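Local coordinates for protein Vng1086c (Halobacterium sp., PDB 2GF4), which is of unknown function but binds calcium, and belongs to the uncharacterised protein family UPF0058, at residues Asp18-Phe23 with Thr29-Tyr34; Glu8-Met13 with Ser49-Ala54. All blocks are in the same frame, centred on the assembly; numbering follows the deposited sequence.

Both contacts use helix 3-21: contact 1 near its C-terminal end, where the chain turns back through T29-Y34, and contact 2 about midway along it, where E8-M13 meets S49-A54 of helix 48-71. Their centres lie 15 Å apart, and Y34 bridges them. It lies in segment T29-Y34, yet its OH reaches NE2 of H10 at 2.8 Å, a probable hydrogen bond, while its CD1 packs 3.6 Å from the backbone O of A54. The calcium ion, held by D38 and E40, sits closer to contact 2: it is about 9 Å from the H10 side chain and about 11 Å from that of F31.

Contact 1 of 2, residues Asp18-Phe23 with Thr29-Tyr34; sequences DQFLGF and TAFAAY
F31 turns the edge of its ring toward the face of F20 in an offset edge-to-face pair, the planes standing at 86° and the centroids 5.7 Å apart. The offset shows in the atoms: F31 CE1 comes in obliquely near one side of the F20 ring, 3.7 Å from CD2 and 4.1 Å from CE2. The same side of F20 also receives the methyl of A30, whose CB lies 4.1 Å from CE2. At the F31 edge, near the plane of that ring, L21 CD2 adds a looser contact to CD1 at 4.5 Å.

With CG anti to the backbone N (chi1 175°), F20 carries its ring out toward F31, and on both residues CB already points across toward the other segment. Contact is purely apolar and modest in size, burying 153 Å² over both sides.

The backbone shapes both ends. T29-A32 is a type I turn, closed by A32 N to T29 O at 3.0 Å, and F31, inside this turn, is at the N-cap position just before helix 32-37. In the other segment F23 N bonds to F20 O at 2.8 Å.

Other parts of the chain join in: A65 and M66 of helix 48-71 touch F20, as does V26 from the connecting loop, while A61 and K17 touch F31. On the Q19 and F23 side the second subunit is within reach, with its E5 packing on F23. Taken together, this is an edge-to-face phenylalanine pair across a helix-loop-helix hairpin, joining helix 3-21 to the start of helix 32-37, with helix 48-71 packed against both rings.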
# COMPACT_ATOMS: atom_id res chain seq x y z
N ASP A 18 -16.81 -3.81 -9.74
CA ASP A 18 -17.67 -4.69 -10.50
C ASP A 18 -17.08 -4.95 -11.86
O ASP A 18 -17.13 -6.09 -12.33
CB ASP A 18 -19.07 -4.12 -10.53
CG ASP A 18 -19.74 -4.24 -9.16
OD1 ASP A 18 -19.38 -5.14 -8.37
OD2 ASP A 18 -20.64 -3.46 -8.85
N GLN A 19 -16.51 -3.91 -12.48
CA GLN A 19 -15.83 -4.01 -13.78
C GLN A 19 -14.73 -5.09 -13.65
O GLN A 19 -14.71 -6.02 -14.46
CB GLN A 19 -15.17 -2.67 -14.07
CG GLN A 19 -14.63 -2.61 -15.46
CD GLN A 19 -13.92 -1.33 -15.79
OE1 GLN A 19 -13.74 -0.44 -14.94
NE2 GLN A 19 -13.49 -1.23 -17.02
N PHE A 20 -13.83 -4.96 -12.66
CA PHE A 20 -12.74 -5.91 -12.44
C PHE A 20 -13.25 -7.35 -12.25
O PHE A 20 -12.71 -8.25 -12.89
CB PHE A 20 -11.94 -5.48 -11.20
CG PHE A 20 -10.85 -6.44 -10.79
CD1 PHE A 20 -9.56 -6.33 -11.28
CD2 PHE A 20 -11.13 -7.44 -9.88
CE1 PHE A 20 -8.57 -7.20 -10.84
CE2 PHE A 20 -10.13 -8.30 -9.44
CZ PHE A 20 -8.86 -8.18 -9.93
N LEU A 21 -14.27 -7.54 -11.42
CA LEU A 21 -14.78 -8.88 -11.17
C LEU A 21 -15.37 -9.48 -12.41
O LEU A 21 -15.53 -10.69 -12.50
CB LEU A 21 -15.78 -8.86 -10.02
CG LEU A 21 -15.12 -8.53 -8.67
CD1 LEU A 21 -16.25 -8.28 -7.75
CD2 LEU A 21 -14.22 -9.63 -8.12
N GLY A 22 -15.68 -8.63 -13.39
CA GLY A 22 -16.19 -9.14 -14.64
C GLY A 22 -15.05 -9.59 -15.56
O GLY A 22 -15.34 -10.17 -16.61
N PHE A 23 -13.79 -9.38 -15.22
CA PHE A 23 -12.75 -9.80 -16.16
C PHE A 23 -12.44 -11.28 -16.19
O PHE A 23 -12.92 -12.08 -15.38
CB PHE A 23 -11.46 -9.02 -15.90
CG PHE A 23 -11.56 -7.55 -16.18
CD1 PHE A 23 -12.49 -7.05 -17.08
CD2 PHE A 23 -10.71 -6.67 -15.57
CE1 PHE A 23 -12.56 -5.69 -17.32
CE2 PHE A 23 -10.78 -5.32 -15.81
CZ PHE A 23 -11.70 -4.84 -16.69
N THR A 29 -11.59 -12.92 -4.93
CA THR A 29 -11.57 -12.59 -3.51
C THR A 29 -10.77 -11.30 -3.27
O THR A 29 -10.55 -10.91 -2.10
CB THR A 29 -10.86 -13.71 -2.70
OG1 THR A 29 -9.47 -13.78 -3.04
CG2 THR A 29 -11.41 -15.01 -3.08
N ALA A 30 -10.40 -10.58 -4.32
CA ALA A 30 -9.56 -9.41 -4.13
C ALA A 30 -10.05 -8.35 -3.21
O ALA A 30 -9.26 -7.67 -2.55
CB ALA A 30 -9.26 -8.83 -5.46
N PHE A 31 -11.36 -8.22 -3.13
CA PHE A 31 -11.87 -7.16 -2.29
C PHE A 31 -12.41 -7.65 -0.99
O PHE A 31 -13.29 -7.01 -0.42
CB PHE A 31 -12.92 -6.39 -3.07
CG PHE A 31 -12.38 -5.79 -4.32
CD1 PHE A 31 -12.44 -6.46 -5.52
CD2 PHE A 31 -11.79 -4.54 -4.30
CE1 PHE A 31 -11.93 -5.91 -6.65
CE2 PHE A 31 -11.28 -3.99 -5.43
CZ PHE A 31 -11.36 -4.68 -6.61
N ALA A 32 -11.88 -8.73 -0.47
CA ALA A 32 -12.46 -9.22 0.76
C ALA A 32 -12.31 -8.31 1.95
O ALA A 32 -13.17 -8.38 2.83
CB ALA A 32 -11.94 -10.53 1.05
N ALA A 33 -11.29 -7.47 2.00
CA ALA A 33 -11.22 -6.56 3.13
C ALA A 33 -12.29 -5.47 3.01
O ALA A 33 -12.85 -5.07 4.04
CB ALA A 33 -9.93 -5.95 3.17
N TYR A 34 -12.56 -4.95 1.81
CA TYR A 34 -13.60 -3.94 1.67
C TYR A 34 -14.93 -4.55 2.14
O TYR A 34 -15.66 -3.88 2.85
CB TYR A 34 -13.72 -3.50 0.22
CG TYR A 34 -14.98 -2.74 -0.09
CD1 TYR A 34 -15.09 -1.39 0.21
CD2 TYR A 34 -16.03 -3.37 -0.73
CE1 TYR A 34 -16.21 -0.70 -0.13
CE2 TYR A 34 -17.15 -2.69 -1.06
CZ TYR A 34 -17.22 -1.36 -0.76
OH TYR A 34 -18.35 -0.67 -1.07

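Contact 2 of 2, residues Glu8-Met13 with Ser49-Ala54; sequences ELHEQM and SEHKHA
H10 ND1 and H51 ND1 meet at 2.9 Å in a nearly straight hydrogen bond (164°), a histidine pair that ties helix 3-21 to helix 48-71 within this all-helical fold. Each nitrogen lies at the edge of the other ring, in its plane, yet the rings are turned 64° apart and meet rim to rim, neither over the face of the other. H10 gets there with CG anti to its own N (chi1 -169°), its CB already aimed at the facing helix; on H51 the CB bond does not point across, and the end of the side chain makes the approach.

Both imidazoles are held at their far nitrogens too. H10 NE2 bonds to Y34 OH and H51 NE2 to the backbone O of H43, which leaves little freedom for either ring to turn. V39 packs on both histidines, and the H10 side chain lies about 5 Å from that of the calcium ligand E40. Replacing H10 with a leucine would probably leave H51 ND1 and the Y34 hydroxyl without their shared mate in a buried setting. A54 sets its methyl over one face of the H10 imidazole, with CB 3.4 Å from CE1 and 3.6 Å from NE2.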
# COMPACT_ATOMS: atom_id res chain seq x y z
N GLU A 8 -19.89 9.97 -4.09
CA GLU A 8 -19.78 9.78 -5.53
C GLU A 8 -18.49 9.04 -5.86
O GLU A 8 -18.48 8.22 -6.78
CB GLU A 8 -19.85 11.14 -6.24
CG GLU A 8 -21.29 11.69 -6.24
CD GLU A 8 -21.41 13.11 -6.78
OE1 GLU A 8 -21.51 13.29 -8.01
OE2 GLU A 8 -21.40 14.06 -5.97
N LEU A 9 -17.41 9.30 -5.12
CA LEU A 9 -16.14 8.62 -5.36
C LEU A 9 -16.33 7.15 -4.99
O LEU A 9 -15.93 6.27 -5.75
CB LEU A 9 -15.06 9.26 -4.51
CG LEU A 9 -13.64 8.71 -4.68
CD1 LEU A 9 -13.19 8.92 -6.08
CD2 LEU A 9 -12.71 9.40 -3.76
N HIS A 10 -16.91 6.88 -3.82
CA HIS A 10 -17.17 5.51 -3.41
C HIS A 10 -18.05 4.80 -4.48
O HIS A 10 -17.72 3.68 -4.88
CB HIS A 10 -17.83 5.55 -2.04
CG HIS A 10 -17.93 4.22 -1.37
ND1 HIS A 10 -18.48 4.06 -0.11
CD2 HIS A 10 -17.59 2.98 -1.78
CE1 HIS A 10 -18.48 2.79 0.20
NE2 HIS A 10 -17.94 2.11 -0.79
N GLU A 11 -19.12 5.44 -4.98
CA GLU A 11 -20.00 4.82 -6.00
C GLU A 11 -19.20 4.41 -7.21
O GLU A 11 -19.36 3.28 -7.69
CB GLU A 11 -21.08 5.81 -6.45
CG GLU A 11 -22.42 5.17 -6.81
CD GLU A 11 -23.58 5.96 -6.21
OE1 GLU A 11 -24.45 5.37 -5.53
OE2 GLU A 11 -23.62 7.19 -6.42
N GLN A 12 -18.34 5.30 -7.71
CA GLN A 12 -17.55 4.96 -8.89
C GLN A 12 -16.51 3.86 -8.61
O GLN A 12 -16.30 3.01 -9.48
CB GLN A 12 -16.89 6.22 -9.45
CG GLN A 12 -17.88 7.18 -10.13
CD GLN A 12 -18.73 6.51 -11.20
OE1 GLN A 12 -18.28 5.62 -11.92
NE2 GLN A 12 -19.95 7.00 -11.33
N MSE A 13 -15.88 3.86 -7.44
CA MSE A 13 -14.90 2.81 -7.14
C MSE A 13 -15.62 1.48 -7.07
O MSE A 13 -15.00 0.44 -7.30
CB MSE A 13 -14.21 3.09 -5.82
CG MSE A 13 -13.11 4.16 -6.02
SE MSE A 13 -11.68 3.55 -7.34
CE MSE A 13 -10.77 1.97 -6.37
N SER A 49 -15.70 9.45 7.54
CA SER A 49 -14.57 8.57 7.85
C SER A 49 -14.77 7.13 7.40
O SER A 49 -13.82 6.49 6.96
CB SER A 49 -14.32 8.62 9.35
OG SER A 49 -13.42 7.60 9.74
N GLU A 50 -16.00 6.62 7.54
CA GLU A 50 -16.29 5.26 7.10
C GLU A 50 -16.20 5.24 5.57
O GLU A 50 -15.71 4.27 5.01
CB GLU A 50 -17.69 4.85 7.56
CG GLU A 50 -17.73 4.65 9.09
CD GLU A 50 -19.11 4.41 9.66
OE1 GLU A 50 -19.92 5.36 9.74
OE2 GLU A 50 -19.40 3.28 10.07
N HIS A 51 -16.64 6.29 4.89
CA HIS A 51 -16.58 6.27 3.43
C HIS A 51 -15.17 6.41 2.90
O HIS A 51 -14.85 5.80 1.88
CB HIS A 51 -17.52 7.32 2.88
CG HIS A 51 -18.94 6.84 2.88
ND1 HIS A 51 -19.40 5.89 1.99
CD2 HIS A 51 -19.98 7.12 3.70
CE1 HIS A 51 -20.66 5.62 2.26
NE2 HIS A 51 -21.03 6.35 3.28
N LYS A 52 -14.34 7.19 3.59
CA LYS A 52 -12.93 7.34 3.21
C LYS A 52 -12.27 5.98 3.37
O LYS A 52 -11.49 5.59 2.51
CB LYS A 52 -12.22 8.30 4.15
CG LYS A 52 -12.55 9.71 3.84
CD LYS A 52 -11.57 10.61 4.53
CE LYS A 52 -12.34 11.56 5.38
NZ LYS A 52 -11.55 12.01 6.55
N HIS A 53 -12.57 5.29 4.47
CA HIS A 53 -12.01 3.98 4.76
C HIS A 53 -12.42 3.04 3.65
O HIS A 53 -11.58 2.29 3.16
CB HIS A 53 -12.56 3.51 6.10
CG HIS A 53 -11.92 2.27 6.66
ND1 HIS A 53 -10.91 1.58 6.03
CD2 HIS A 53 -12.17 1.60 7.81
CE1 HIS A 53 -10.56 0.54 6.77
NE2 HIS A 53 -11.31 0.54 7.86
N ALA A 54 -13.68 3.07 3.22
CA ALA A 54 -14.10 2.17 2.15
C ALA A 54 -13.39 2.49 0.85
O ALA A 54 -13.02 1.57 0.13
CB ALA A 54 -15.62 2.25 1.95